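Local coordinates for DUF1214 domain-containing protein (Burkholderia cenocepacia, PDB 6ANS) that is of unknown function but belongs to the DUF1214 family and, in this crystal, holds a phosphate ion between tyrosine and arginine side chains, at residues A290-V295 with T339-A344; K45-Q50 with Q236-T241; L134-Q139 with L191-T196. One frame throughout, in Å; residues are numbered along the deposited sequence.

Interaction 1: residues A290-V295 with T339-A344; sequences ALVIDV and TVIVAA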
ATOM      1  N   ALA A 290     -18.664 -28.820 -12.585  1.00 46.28           N
ATOM      2  CA  ALA A 290     -19.122 -27.446 -12.536  1.00 44.18           C
ATOM      3  C   ALA A 290     -20.192 -27.326 -11.466  1.00 43.30           C
ATOM      4  O   ALA A 290     -20.957 -28.265 -11.221  1.00 40.07           O
ATOM      5  CB  ALA A 290     -19.668 -26.984 -13.896  1.00 37.37           C
ATOM      6  N   LEU A 291     -20.235 -26.162 -10.827  1.00 34.78           N
ATOM      7  CA  LEU A 291     -21.277 -25.829  -9.868  1.00 34.41           C
ATOM      8  C   LEU A 291     -22.272 -24.905 -10.552  1.00 42.70           C
ATOM      9  O   LEU A 291     -21.911 -23.799 -10.968  1.00 44.18           O
ATOM     10  CB  LEU A 291     -20.688 -25.158  -8.627  1.00 37.09           C
ATOM     11  CG  LEU A 291     -21.718 -24.880  -7.526  1.00 40.80           C
ATOM     12  CD1 LEU A 291     -22.237 -26.181  -6.908  1.00 46.33           C
ATOM     13  CD2 LEU A 291     -21.155 -23.964  -6.471  1.00 31.27           C
ATOM     14  N   VAL A 292     -23.521 -25.351 -10.656  1.00 44.00           N
ATOM     15  CA  VAL A 292     -24.578 -24.591 -11.309  1.00 36.00           C
ATOM     16  C   VAL A 292     -25.405 -23.907 -10.233  1.00 45.05           C
ATOM     17  O   VAL A 292     -26.054 -24.577  -9.422  1.00 42.71           O
ATOM     18  CB  VAL A 292     -25.463 -25.493 -12.180  1.00 50.43           C
ATOM     19  CG1 VAL A 292     -26.517 -24.650 -12.909  1.00 38.31           C
ATOM     20  CG2 VAL A 292     -24.606 -26.299 -13.159  1.00 48.83           C
ATOM     21  N   ILE A 293     -25.392 -22.576 -10.235  1.00 39.14           N
ATOM     22  CA  ILE A 293     -26.132 -21.760  -9.280  1.00 38.33           C
ATOM     23  C   ILE A 293     -27.298 -21.112 -10.012  1.00 40.69           C
ATOM     24  O   ILE A 293     -27.121 -20.582 -11.116  1.00 42.57           O
ATOM     25  CB  ILE A 293     -25.232 -20.689  -8.636  1.00 34.54           C
ATOM     26  CG1 ILE A 293     -23.913 -21.305  -8.145  1.00 35.96           C
ATOM     27  CG2 ILE A 293     -25.957 -19.976  -7.504  1.00 31.95           C
ATOM     28  CD1 ILE A 293     -22.887 -20.272  -7.698  1.00 31.43           C
ATOM     29  N   ASP A 294     -28.482 -21.144  -9.394  1.00 40.65           N
ATOM     30  CA  ASP A 294     -29.705 -20.627  -9.997  1.00 39.58           C
ATOM     31  C   ASP A 294     -30.494 -19.820  -8.985  1.00 42.81           C
ATOM     32  O   ASP A 294     -30.652 -20.241  -7.834  1.00 43.48           O
ATOM     33  CB  ASP A 294     -30.614 -21.750 -10.507  1.00 38.38           C
ATOM     34  CG  ASP A 294     -30.122 -22.364 -11.788  1.00 49.23           C
ATOM     35  OD1 ASP A 294     -30.142 -21.676 -12.827  1.00 50.23           O
ATOM     36  OD2 ASP A 294     -29.707 -23.540 -11.752  1.00 56.15           O
ATOM     37  N   VAL A 295     -31.018 -18.684  -9.436  1.00 37.54           N
ATOM     38  CA  VAL A 295     -32.095 -17.972  -8.759  1.00 40.69           C
ATOM     39  C   VAL A 295     -33.252 -17.865  -9.747  1.00 47.15           C
ATOM     40  O   VAL A 295     -33.045 -17.515 -10.916  1.00 51.92           O
ATOM     41  CB  VAL A 295     -31.649 -16.586  -8.251  1.00 47.13           C
ATOM     42  CG1 VAL A 295     -30.648 -16.742  -7.100  1.00 45.01           C
ATOM     43  CG2 VAL A 295     -31.056 -15.743  -9.378  1.00 47.47           C
ATOM     44  N   THR A 339     -28.657 -17.704 -14.058  1.00 37.41           N
ATOM     45  CA  THR A 339     -27.792 -18.845 -13.833  1.00 38.35           C
ATOM     46  C   THR A 339     -26.349 -18.360 -13.868  1.00 41.98           C
ATOM     47  O   THR A 339     -25.989 -17.514 -14.698  1.00 39.74           O
ATOM     48  CB  THR A 339     -28.030 -19.934 -14.885  1.00 39.96           C
ATOM     49  OG1 THR A 339     -29.403 -20.350 -14.841  1.00 43.35           O
ATOM     50  CG2 THR A 339     -27.166 -21.140 -14.602  1.00 41.86           C
ATOM     51  N   VAL A 340     -25.548 -18.866 -12.930  1.00 39.61           N
ATOM     52  CA  VAL A 340     -24.116 -18.595 -12.837  1.00 38.68           C
ATOM     53  C   VAL A 340     -23.395 -19.930 -12.676  1.00 41.85           C
ATOM     54  O   VAL A 340     -23.748 -20.727 -11.796  1.00 38.92           O
ATOM     55  CB  VAL A 340     -23.778 -17.667 -11.652  1.00 33.26           C
ATOM     56  CG1 VAL A 340     -22.284 -17.432 -11.584  1.00 28.62           C
ATOM     57  CG2 VAL A 340     -24.528 -16.342 -11.757  1.00 30.58           C
ATOM     58  N   ILE A 341     -22.358 -20.154 -13.482  1.00 40.87           N
ATOM     59  CA  ILE A 341     -21.652 -21.431 -13.520  1.00 37.60           C
ATOM     60  C   ILE A 341     -20.230 -21.235 -13.011  1.00 36.43           C
ATOM     61  O   ILE A 341     -19.487 -20.401 -13.540  1.00 36.53           O
ATOM     62  CB  ILE A 341     -21.626 -22.017 -14.939  1.00 40.94           C
ATOM     63  CG1 ILE A 341     -23.034 -22.066 -15.541  1.00 44.17           C
ATOM     64  CG2 ILE A 341     -20.932 -23.369 -14.933  1.00 39.56           C
ATOM     65  CD1 ILE A 341     -23.854 -23.250 -15.114  1.00 41.92           C
ATOM     66  N   VAL A 342     -19.855 -22.010 -11.992  1.00 32.39           N
ATOM     67  CA  VAL A 342     -18.487 -22.081 -11.481  1.00 38.12           C
ATOM     68  C   VAL A 342     -17.802 -23.262 -12.167  1.00 44.86           C
ATOM     69  O   VAL A 342     -18.269 -24.400 -12.044  1.00 46.51           O
ATOM     70  CB  VAL A 342     -18.475 -22.253  -9.951  1.00 32.86           C
ATOM     71  CG1 VAL A 342     -17.068 -22.244  -9.417  1.00 31.85           C
ATOM     72  CG2 VAL A 342     -19.306 -21.177  -9.268  1.00 26.83           C
ATOM     73  N   ALA A 343     -16.699 -23.007 -12.882  1.00 43.79           N
ATOM     74  CA  ALA A 343     -16.024 -24.052 -13.656  1.00 40.98           C
ATOM     75  C   ALA A 343     -14.642 -23.579 -14.098  1.00 39.18           C
ATOM     76  O   ALA A 343     -14.293 -22.401 -13.977  1.00 39.05           O
ATOM     77  CB  ALA A 343     -16.855 -24.468 -14.870  1.00 40.22           C
ATOM     78  N   ALA A 344     -13.856 -24.520 -14.633  1.00 40.38           N
ATOM     79  CA  ALA A 344     -12.509 -24.206 -15.105  1.00 41.09           C
ATOM     80  C   ALA A 344     -12.510 -23.470 -16.444  1.00 49.68           C
ATOM     81  O   ALA A 344     -11.586 -22.697 -16.722  1.00 51.87           O
ATOM     82  CB  ALA A 344     -11.684 -25.491 -15.232  1.00 40.21           C
TER
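T339 meets D294 through its hydroxyl: OG1 donates to D294 OD1 at 2.5 Å, a short bond that reaches the oxygen nearly along the C-O direction. The two side chains stand next to each other and point the same way, as expected of a non-hydrogen-bonded pair of an antiparallel ladder. With OG1 anti to the carbonyl carbon (chi1 -59°), it faces D294, while CG2 is turned toward V292 and touches its CG1. N333 also bonds to T339 OG1, and the other oxygen of D294, OD2, has weak, long ion pairs with R377 and R379.

One residue on, V340 exchanges two backbone hydrogen bonds with I293: I293 N to V340 O at 2.9 Å and V340 N to I293 O at 3.0 Å. The strand axes run 165° apart with a closest approach of 4.7 Å, the geometry of neighbouring antiparallel strands. They are the two inner strands of a four-stranded mixed sheet, with 351-354 beyond 338-343 and 377-382 beyond 289-295.

I341 returns to the face of T339 and D294. Its CD1 touches both methyls of V292, 3.7 Å from CG2, and its CG2 rests 4.0 Å from A290 CB; L386 of helix 383-389 packs on this same group. V342 and L291 form the next hydrogen-bonded pair, with the bond from V342 N to L291 O nearly straight (171° at the hydrogen). On this other face V342 CG2 crosses the I293 side chain and meets CD1, the far end of a chain extended through CG1. Beyond the last pair, A343 CB lies 3.9 Å from A290 CB, and W352 donates its indole N-H to A343 O.

Interaction 2: residues K45-Q50 with Q236-T241; sequences KRSGEQ and QFVEQT
R46 and E239 form a two-pronged salt bridge. The guanidinium presents its NE side, with NE donating to E239 OE2 at 3.0 Å and NH2 to E239 OE1 at 2.7 Å. Both oxygens accept through their syn lone pairs, and each has its own nitrogen, so the carboxylate's rotation is restrained from two points. The pairing is not perfectly flat: guanidinium and carboxylate planes are 26° apart. E239 reaches across with CG anti to the backbone N (chi1 176°) and the chain extended beyond it, whereas the arginine bends at chi3 (68°) to turn its NE edge to the acid.

Hydrogen bonds through water 1 add a second tie. The water donates to E239 OE2 at 2.6 Å and to R46 O, and accepts from Q50 NE2 at 3.0 Å. E239 OE2 therefore receives from both NE and the water, which would favour its charged form. The other end of the Q50 amide, OE1, accepts from R53.

In the fold, helix 35-46 and helix 48-52, which follow each other closely, pass the middle of the long helix 224-251. The backbones come close there, the CA atoms of S47 and E239 being 4.7 Å apart, and L70 and L73 of helix 60-83 pack on S47 and V238 respectively.

Van der Waals contacts centre on S47, which points toward the long helix. Its OG sits 3.2 Å from E239 CA and 3.6 Å from V238 CG1, consistent with a small side chain at this close approach. The hydroxyl does not bond to E239 N, where the angle is poor; its hydrogen bond is to T43 O, one turn back. More loosely, Q50 CG lies 4.1 Å from E239 O.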
ATOM      1  N   LYS A  45       4.731 -14.882  13.438  1.00 21.08           N
ATOM      2  CA  LYS A  45       5.125 -16.262  13.184  1.00 25.93           C
ATOM      3  C   LYS A  45       4.034 -17.228  13.621  1.00 23.36           C
ATOM      4  O   LYS A  45       3.643 -18.117  12.861  1.00 22.48           O
ATOM      5  CB  LYS A  45       6.451 -16.569  13.895  1.00 23.44           C
ATOM      6  CG  LYS A  45       6.963 -17.997  13.716  1.00 23.44           C
ATOM      7  CD  LYS A  45       8.477 -18.070  14.048  1.00 32.94           C
ATOM      8  CE  LYS A  45       8.760 -17.741  15.513  1.00 37.43           C
ATOM      9  NZ  LYS A  45      10.203 -17.882  15.869  1.00 31.48           N
ATOM     10  N   ARG A  46       3.510 -17.040  14.842  1.00 28.26           N
ATOM     11  CA  ARG A  46       2.496 -17.935  15.378  1.00 22.73           C
ATOM     12  C   ARG A  46       1.230 -17.940  14.524  1.00 25.13           C
ATOM     13  O   ARG A  46       0.510 -18.945  14.487  1.00 30.87           O
ATOM     14  CB  ARG A  46       2.173 -17.530  16.814  1.00 28.40           C
ATOM     15  CG  ARG A  46       1.399 -18.560  17.591  1.00 30.20           C
ATOM     16  CD  ARG A  46       1.225 -18.153  19.048  1.00 43.88           C
ATOM     17  NE  ARG A  46       0.353 -16.984  19.188  1.00 47.46           N
ATOM     18  CZ  ARG A  46       0.696 -15.884  19.853  1.00 46.64           C
ATOM     19  NH1 ARG A  46       1.878 -15.824  20.460  1.00 45.21           N
ATOM     20  NH2 ARG A  46      -0.144 -14.858  19.927  1.00 32.76           N
ATOM     21  N   SER A  47       0.961 -16.848  13.807  1.00 24.67           N
ATOM     22  CA  SER A  47      -0.177 -16.804  12.889  1.00 26.91           C
ATOM     23  C   SER A  47      -0.102 -17.876  11.810  1.00 26.85           C
ATOM     24  O   SER A  47      -1.140 -18.245  11.257  1.00 30.10           O
ATOM     25  CB  SER A  47      -0.259 -15.446  12.209  1.00 26.87           C
ATOM     26  OG  SER A  47      -0.593 -14.439  13.131  1.00 31.02           O
ATOM     27  N   GLY A  48       1.096 -18.374  11.488  1.00 27.35           N
ATOM     28  CA  GLY A  48       1.217 -19.470  10.533  1.00 28.31           C
ATOM     29  C   GLY A  48       0.414 -20.698  10.914  1.00 28.00           C
ATOM     30  O   GLY A  48       0.027 -21.474  10.034  1.00 30.37           O
ATOM     31  N   GLU A  49       0.137 -20.884  12.208  1.00 22.73           N
ATOM     32  CA  GLU A  49      -0.674 -22.022  12.640  1.00 28.20           C
ATOM     33  C   GLU A  49      -2.092 -21.952  12.089  1.00 27.75           C
ATOM     34  O   GLU A  49      -2.735 -22.991  11.904  1.00 26.41           O
ATOM     35  CB  GLU A  49      -0.695 -22.102  14.163  1.00 32.28           C
ATOM     36  CG  GLU A  49       0.700 -22.309  14.769  1.00 40.75           C
ATOM     37  CD  GLU A  49       0.745 -22.094  16.281  1.00 50.98           C
ATOM     38  OE1 GLU A  49      -0.292 -21.730  16.875  1.00 55.85           O
ATOM     39  OE2 GLU A  49       1.830 -22.282  16.876  1.00 59.33           O
ATOM     40  N   GLN A  50      -2.609 -20.746  11.831  1.00 26.07           N
ATOM     41  CA  GLN A  50      -3.934 -20.655  11.219  1.00 28.54           C
ATOM     42  C   GLN A  50      -3.949 -21.220   9.798  1.00 27.18           C
ATOM     43  O   GLN A  50      -4.993 -21.683   9.327  1.00 36.48           O
ATOM     44  CB  GLN A  50      -4.410 -19.203  11.198  1.00 28.12           C
ATOM     45  CG  GLN A  50      -4.505 -18.572  12.561  1.00 22.43           C
ATOM     46  CD  GLN A  50      -5.393 -19.368  13.490  1.00 23.30           C
ATOM     47  OE1 GLN A  50      -6.377 -19.960  13.066  1.00 30.37           O
ATOM     48  NE2 GLN A  50      -5.045 -19.380  14.768  1.00 25.05           N
ATOM     49  N   GLN A 236      -1.575  -8.704  16.278  1.00 22.15           N
ATOM     50  CA  GLN A 236      -2.742  -9.451  16.732  1.00 20.74           C
ATOM     51  C   GLN A 236      -3.872  -9.415  15.710  1.00 24.61           C
ATOM     52  O   GLN A 236      -4.677 -10.350  15.657  1.00 24.99           O
ATOM     53  CB  GLN A 236      -3.200  -8.919  18.095  1.00 21.54           C
ATOM     54  CG  GLN A 236      -2.350  -9.467  19.255  1.00 33.18           C
ATOM     55  CD  GLN A 236      -2.171  -8.468  20.378  1.00 51.71           C
ATOM     56  OE1 GLN A 236      -2.925  -7.493  20.484  1.00 42.68           O
ATOM     57  NE2 GLN A 236      -1.184  -8.720  21.249  1.00 55.66           N
ATOM     58  N   PHE A 237      -3.935  -8.358  14.890  1.00 25.64           N
ATOM     59  CA  PHE A 237      -4.884  -8.318  13.779  1.00 28.29           C
ATOM     60  C   PHE A 237      -4.647  -9.462  12.797  1.00 23.74           C
ATOM     61  O   PHE A 237      -5.604 -10.091  12.332  1.00 26.43           O
ATOM     62  CB  PHE A 237      -4.790  -6.967  13.063  1.00 24.61           C
ATOM     63  CG  PHE A 237      -5.790  -6.783  11.938  1.00 27.48           C
ATOM     64  CD1 PHE A 237      -7.048  -6.225  12.185  1.00 21.24           C
ATOM     65  CD2 PHE A 237      -5.461  -7.147  10.632  1.00 21.75           C
ATOM     66  CE1 PHE A 237      -7.966  -6.037  11.144  1.00 29.54           C
ATOM     67  CE2 PHE A 237      -6.371  -6.973   9.587  1.00 28.08           C
ATOM     68  CZ  PHE A 237      -7.631  -6.411   9.840  1.00 22.98           C
ATOM     69  N   VAL A 238      -3.385  -9.736  12.451  1.00 24.15           N
ATOM     70  CA  VAL A 238      -3.087 -10.833  11.525  1.00 24.10           C
ATOM     71  C   VAL A 238      -3.573 -12.156  12.098  1.00 23.71           C
ATOM     72  O   VAL A 238      -4.274 -12.931  11.430  1.00 27.12           O
ATOM     73  CB  VAL A 238      -1.578 -10.905  11.221  1.00 24.50           C
ATOM     74  CG1 VAL A 238      -1.290 -12.144  10.382  1.00 19.69           C
ATOM     75  CG2 VAL A 238      -1.116  -9.666  10.501  1.00 22.85           C
ATOM     76  N   GLU A 239      -3.215 -12.428  13.350  1.00 22.62           N
ATOM     77  CA  GLU A 239      -3.590 -13.700  13.959  1.00 27.01           C
ATOM     78  C   GLU A 239      -5.099 -13.828  14.092  1.00 21.30           C
ATOM     79  O   GLU A 239      -5.679 -14.856  13.720  1.00 23.98           O
ATOM     80  CB  GLU A 239      -2.930 -13.849  15.329  1.00 26.37           C
ATOM     81  CG  GLU A 239      -3.347 -15.124  16.064  1.00 26.10           C
ATOM     82  CD  GLU A 239      -2.352 -15.528  17.130  1.00 37.32           C
ATOM     83  OE1 GLU A 239      -2.153 -14.713  18.059  1.00 35.73           O
ATOM     84  OE2 GLU A 239      -1.803 -16.660  17.063  1.00 35.42           O
ATOM     85  N   GLN A 240      -5.761 -12.782  14.605  1.00 22.42           N
ATOM     86  CA  GLN A 240      -7.201 -12.881  14.867  1.00 23.89           C
ATOM     87  C   GLN A 240      -8.023 -12.869  13.582  1.00 24.60           C
ATOM     88  O   GLN A 240      -9.041 -13.563  13.490  1.00 24.10           O
ATOM     89  CB  GLN A 240      -7.672 -11.756  15.792  1.00 25.68           C
ATOM     90  CG  GLN A 240      -7.093 -11.794  17.196  1.00 23.65           C
ATOM     91  CD  GLN A 240      -7.366 -13.111  17.898  1.00 29.72           C
ATOM     92  OE1 GLN A 240      -8.485 -13.636  17.855  1.00 26.82           O
ATOM     93  NE2 GLN A 240      -6.342 -13.653  18.552  1.00 29.51           N
ATOM     94  N   THR A 241      -7.619 -12.082  12.586  1.00 23.56           N
ATOM     95  CA  THR A 241      -8.402 -12.024  11.351  1.00 19.54           C
ATOM     96  C   THR A 241      -8.321 -13.341  10.605  1.00 25.09           C
ATOM     97  O   THR A 241      -9.342 -13.875  10.155  1.00 27.37           O
ATOM     98  CB  THR A 241      -7.917 -10.881  10.460  1.00 23.23           C
ATOM     99  OG1 THR A 241      -8.063  -9.649  11.166  1.00 23.12           O
ATOM    100  CG2 THR A 241      -8.706 -10.812   9.123  1.00 20.84           C
TER
HETATM  101  O   HOH W   1      -2.292 -18.704  15.585  1.00 27.92           O

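Interaction 3: residues L134-Q139 with L191-T196; sequences LSFGTQ and LLVRQT. With PO4 (phosphate ion), chain E.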
ATOM      1  N   LEU A 134     -23.012   4.169  -2.386  1.00 33.42           N
ATOM      2  CA  LEU A 134     -22.030   4.776  -1.494  1.00 34.02           C
ATOM      3  C   LEU A 134     -22.554   4.671  -0.069  1.00 31.89           C
ATOM      4  O   LEU A 134     -23.648   5.171   0.211  1.00 30.00           O
ATOM      5  CB  LEU A 134     -21.814   6.241  -1.883  1.00 32.73           C
ATOM      6  CG  LEU A 134     -20.952   7.066  -0.940  1.00 31.33           C
ATOM      7  CD1 LEU A 134     -19.533   6.533  -0.996  1.00 25.84           C
ATOM      8  CD2 LEU A 134     -21.008   8.534  -1.355  1.00 28.31           C
ATOM      9  N   SER A 135     -21.816   4.001   0.828  1.00 28.94           N
ATOM     10  CA  SER A 135     -22.275   3.890   2.205  1.00 27.41           C
ATOM     11  C   SER A 135     -21.140   4.215   3.165  1.00 27.84           C
ATOM     12  O   SER A 135     -19.959   4.058   2.836  1.00 27.64           O
ATOM     13  CB  SER A 135     -22.885   2.505   2.502  1.00 22.89           C
ATOM     14  OG  SER A 135     -21.901   1.494   2.608  1.00 25.22           O
ATOM     15  N   PHE A 136     -21.521   4.710   4.345  1.00 24.15           N
ATOM     16  CA  PHE A 136     -20.594   5.119   5.394  1.00 25.91           C
ATOM     17  C   PHE A 136     -20.989   4.416   6.681  1.00 24.91           C
ATOM     18  O   PHE A 136     -22.082   4.648   7.190  1.00 23.50           O
ATOM     19  CB  PHE A 136     -20.615   6.635   5.621  1.00 25.17           C
ATOM     20  CG  PHE A 136     -20.296   7.460   4.393  1.00 26.78           C
ATOM     21  CD1 PHE A 136     -18.998   7.861   4.131  1.00 26.01           C
ATOM     22  CD2 PHE A 136     -21.304   7.853   3.515  1.00 25.98           C
ATOM     23  CE1 PHE A 136     -18.703   8.626   3.001  1.00 24.02           C
ATOM     24  CE2 PHE A 136     -21.016   8.619   2.397  1.00 28.76           C
ATOM     25  CZ  PHE A 136     -19.713   9.007   2.143  1.00 29.53           C
ATOM     26  N   GLY A 137     -20.106   3.589   7.220  1.00 22.32           N
ATOM     27  CA  GLY A 137     -20.327   2.949   8.509  1.00 25.18           C
ATOM     28  C   GLY A 137     -19.267   3.335   9.522  1.00 28.53           C
ATOM     29  O   GLY A 137     -18.077   3.357   9.204  1.00 24.56           O
ATOM     30  N   THR A 138     -19.694   3.639  10.745  1.00 25.78           N
ATOM     31  CA  THR A 138     -18.724   3.777  11.819  1.00 25.70           C
ATOM     32  C   THR A 138     -18.732   2.503  12.653  1.00 22.98           C
ATOM     33  O   THR A 138     -19.761   1.846  12.792  1.00 24.46           O
ATOM     34  CB  THR A 138     -18.974   5.026  12.674  1.00 30.00           C
ATOM     35  OG1 THR A 138     -20.241   4.946  13.324  1.00 23.92           O
ATOM     36  CG2 THR A 138     -18.920   6.283  11.788  1.00 30.59           C
ATOM     37  N   GLN A 139     -17.552   2.105  13.117  1.00 28.60           N
ATOM     38  CA  GLN A 139     -17.368   0.814  13.759  1.00 25.78           C
ATOM     39  C   GLN A 139     -16.564   0.995  15.039  1.00 27.51           C
ATOM     40  O   GLN A 139     -15.871   1.999  15.231  1.00 27.57           O
ATOM     41  CB  GLN A 139     -16.655  -0.198  12.831  1.00 27.92           C
ATOM     42  CG  GLN A 139     -17.002  -0.109  11.333  1.00 25.85           C
ATOM     43  CD  GLN A 139     -18.435  -0.579  11.001  1.00 29.79           C
ATOM     44  OE1 GLN A 139     -19.072  -0.041  10.098  1.00 23.85           O
ATOM     45  NE2 GLN A 139     -18.935  -1.579  11.734  1.00 26.82           N
ATOM     46  N   LEU A 191     -14.102   4.496  10.513  1.00 24.09           N
ATOM     47  CA  LEU A 191     -15.091   4.797   9.498  1.00 21.44           C
ATOM     48  C   LEU A 191     -14.792   3.917   8.295  1.00 30.70           C
ATOM     49  O   LEU A 191     -13.671   3.931   7.772  1.00 28.39           O
ATOM     50  CB  LEU A 191     -15.052   6.272   9.108  1.00 21.68           C
ATOM     51  CG  LEU A 191     -15.793   6.577   7.799  1.00 26.87           C
ATOM     52  CD1 LEU A 191     -17.311   6.457   7.982  1.00 23.28           C
ATOM     53  CD2 LEU A 191     -15.395   7.947   7.273  1.00 22.43           C
ATOM     54  N   LEU A 192     -15.790   3.159   7.852  1.00 25.39           N
ATOM     55  CA  LEU A 192     -15.619   2.252   6.726  1.00 27.48           C
ATOM     56  C   LEU A 192     -16.541   2.691   5.601  1.00 20.41           C
ATOM     57  O   LEU A 192     -17.767   2.658   5.752  1.00 24.79           O
ATOM     58  CB  LEU A 192     -15.903   0.804   7.133  1.00 20.56           C
ATOM     59  CG  LEU A 192     -15.711  -0.209   6.007  1.00 25.92           C
ATOM     60  CD1 LEU A 192     -14.324  -0.066   5.347  1.00 23.30           C
ATOM     61  CD2 LEU A 192     -15.928  -1.606   6.561  1.00 20.81           C
ATOM     62  N   VAL A 193     -15.951   3.108   4.487  1.00 21.73           N
ATOM     63  CA  VAL A 193     -16.693   3.613   3.340  1.00 20.57           C
ATOM     64  C   VAL A 193     -16.726   2.523   2.284  1.00 31.31           C
ATOM     65  O   VAL A 193     -15.684   1.930   1.967  1.00 26.57           O
ATOM     66  CB  VAL A 193     -16.051   4.889   2.774  1.00 20.85           C
ATOM     67  CG1 VAL A 193     -16.906   5.447   1.603  1.00 21.33           C
ATOM     68  CG2 VAL A 193     -15.804   5.923   3.855  1.00 21.00           C
ATOM     69  N   ARG A 194     -17.909   2.268   1.727  1.00 20.89           N
ATOM     70  CA  ARG A 194     -18.052   1.390   0.570  1.00 25.59           C
ATOM     71  C   ARG A 194     -18.499   2.203  -0.636  1.00 25.02           C
ATOM     72  O   ARG A 194     -19.531   2.885  -0.592  1.00 28.56           O
ATOM     73  CB  ARG A 194     -19.046   0.264   0.832  1.00 21.42           C
ATOM     74  CG  ARG A 194     -18.536  -0.777   1.813  1.00 25.14           C
ATOM     75  CD  ARG A 194     -19.629  -1.752   2.133  1.00 23.53           C
ATOM     76  NE  ARG A 194     -19.175  -2.897   2.906  1.00 25.84           N
ATOM     77  CZ  ARG A 194     -19.013  -2.887   4.230  1.00 29.55           C
ATOM     78  NH1 ARG A 194     -19.230  -1.770   4.931  1.00 21.34           N
ATOM     79  NH2 ARG A 194     -18.632  -3.999   4.851  1.00 23.37           N
ATOM     80  N   GLN A 195     -17.726   2.133  -1.709  1.00 22.75           N
ATOM     81  CA  GLN A 195     -18.177   2.583  -3.018  1.00 22.84           C
ATOM     82  C   GLN A 195     -18.348   1.344  -3.887  1.00 27.71           C
ATOM     83  O   GLN A 195     -17.366   0.654  -4.193  1.00 25.69           O
ATOM     84  CB  GLN A 195     -17.194   3.574  -3.638  1.00 23.13           C
ATOM     85  CG  GLN A 195     -16.690   4.645  -2.665  1.00 25.28           C
ATOM     86  CD  GLN A 195     -16.145   5.849  -3.420  1.00 28.04           C
ATOM     87  OE1 GLN A 195     -16.543   6.085  -4.559  1.00 31.52           O
ATOM     88  NE2 GLN A 195     -15.263   6.630  -2.784  1.00 31.84           N
ATOM     89  N   THR A 196     -19.580   1.063  -4.294  1.00 23.97           N
ATOM     90  CA  THR A 196     -19.885  -0.164  -5.013  1.00 24.58           C
ATOM     91  C   THR A 196     -20.176   0.174  -6.467  1.00 26.74           C
ATOM     92  O   THR A 196     -21.128   0.907  -6.762  1.00 27.32           O
ATOM     93  CB  THR A 196     -21.073  -0.890  -4.383  1.00 26.60           C
ATOM     94  OG1 THR A 196     -20.790  -1.153  -3.008  1.00 24.55           O
ATOM     95  CG2 THR A 196     -21.324  -2.212  -5.109  1.00 31.71           C
TER
HETATM   96  P   PO4 E 401     -18.973  -6.426   2.012  1.00 22.15           P
HETATM   97  O1  PO4 E 401     -20.209  -6.468   1.146  1.00 27.04           O
HETATM   98  O2  PO4 E 401     -18.147  -7.621   1.658  1.00 21.12           O
HETATM   99  O3  PO4 E 401     -18.192  -5.154   1.799  1.00 24.84           O
HETATM  100  O4  PO4 E 401     -19.439  -6.483   3.445  1.00 24.24           O
HETATM  101  O   HOH W   2     -19.899   1.115   4.505  1.00 21.32           O
HETATM  102  O   HOH W   3     -19.511  -1.567   7.863  1.00 21.46           O
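F136 and V193 make the apolar centre, their side chains lying together and pointing the same way from a non-hydrogen-bonded pair. F136 CD1 is 3.7 Å from V193 CG2, an oblique approach to the ring, while L191 CD1 comes to the ring's edge near its plane. On the other flank L134 CD1 touches V193 CG1 and then Q195 CG at 3.8 Å. L208 of strand 207-212 packs on both F136 and V193, while I170 and L172 of strand 167-173 meet F136 and L191, so this face looks toward the second sheet of its half of the protein.

Four backbone hydrogen bonds join the strands, two between S135 and R194 and two between G137 and L192. The straightest runs from L192 N to G137 O, 2.7 Å long with 174° at the hydrogen. With axes 159° apart, these are the central strands of a four-stranded antiparallel sheet.

The opposite face carries S135, L192 and R194, and its polar groups gather round R194. S135 OG packs 3.6 Å from R194 CB and is hydrogen-bonded to D273. Water 2 donates to S135 OG and L192 O and accepts from R194 NH1; water 3, which also accepts from NH1, lies between it and Q139 OE1, an oxygen bonded to Q151. Both waters lie in the guanidinium plane. The arginine chain runs extended from CG to NE, carrying the group out to the phosphate, where NE donates to O3 at 2.7 Å and NH2 to O4 at 3.0 Å. Y111, Y278 and R366 also bind the ion, and G271 O accepts from NH2. Two waters along one side and the anion along another fix the guanidinium's rotation; the phosphate probably comes from the crystallisation liquor, but its setting is consistent with a pocket suited to an anionic group.

In the fold
Interactions 1 and 3 lie in the two separate DUF1214 ranges, with centres about 30 Å apart and nearest atoms about 16 Å apart. Each joins inner strands of a four-stranded sheet, but the sheets differ: 134-139 with 191-196 belongs to an antiparallel one, 290-295 with 339-344 to a mixed one. Of the three, interaction 3 reaches the phosphate, whose other partners include Y278 and R366 from the antiparallel sheet of the second half, so the ion sits between the halves. Interaction 2 joins helices about 10 Å, nearest atoms, from interaction 3 and about 22 Å from interaction 1; its two segments bracket interaction 3 in sequence.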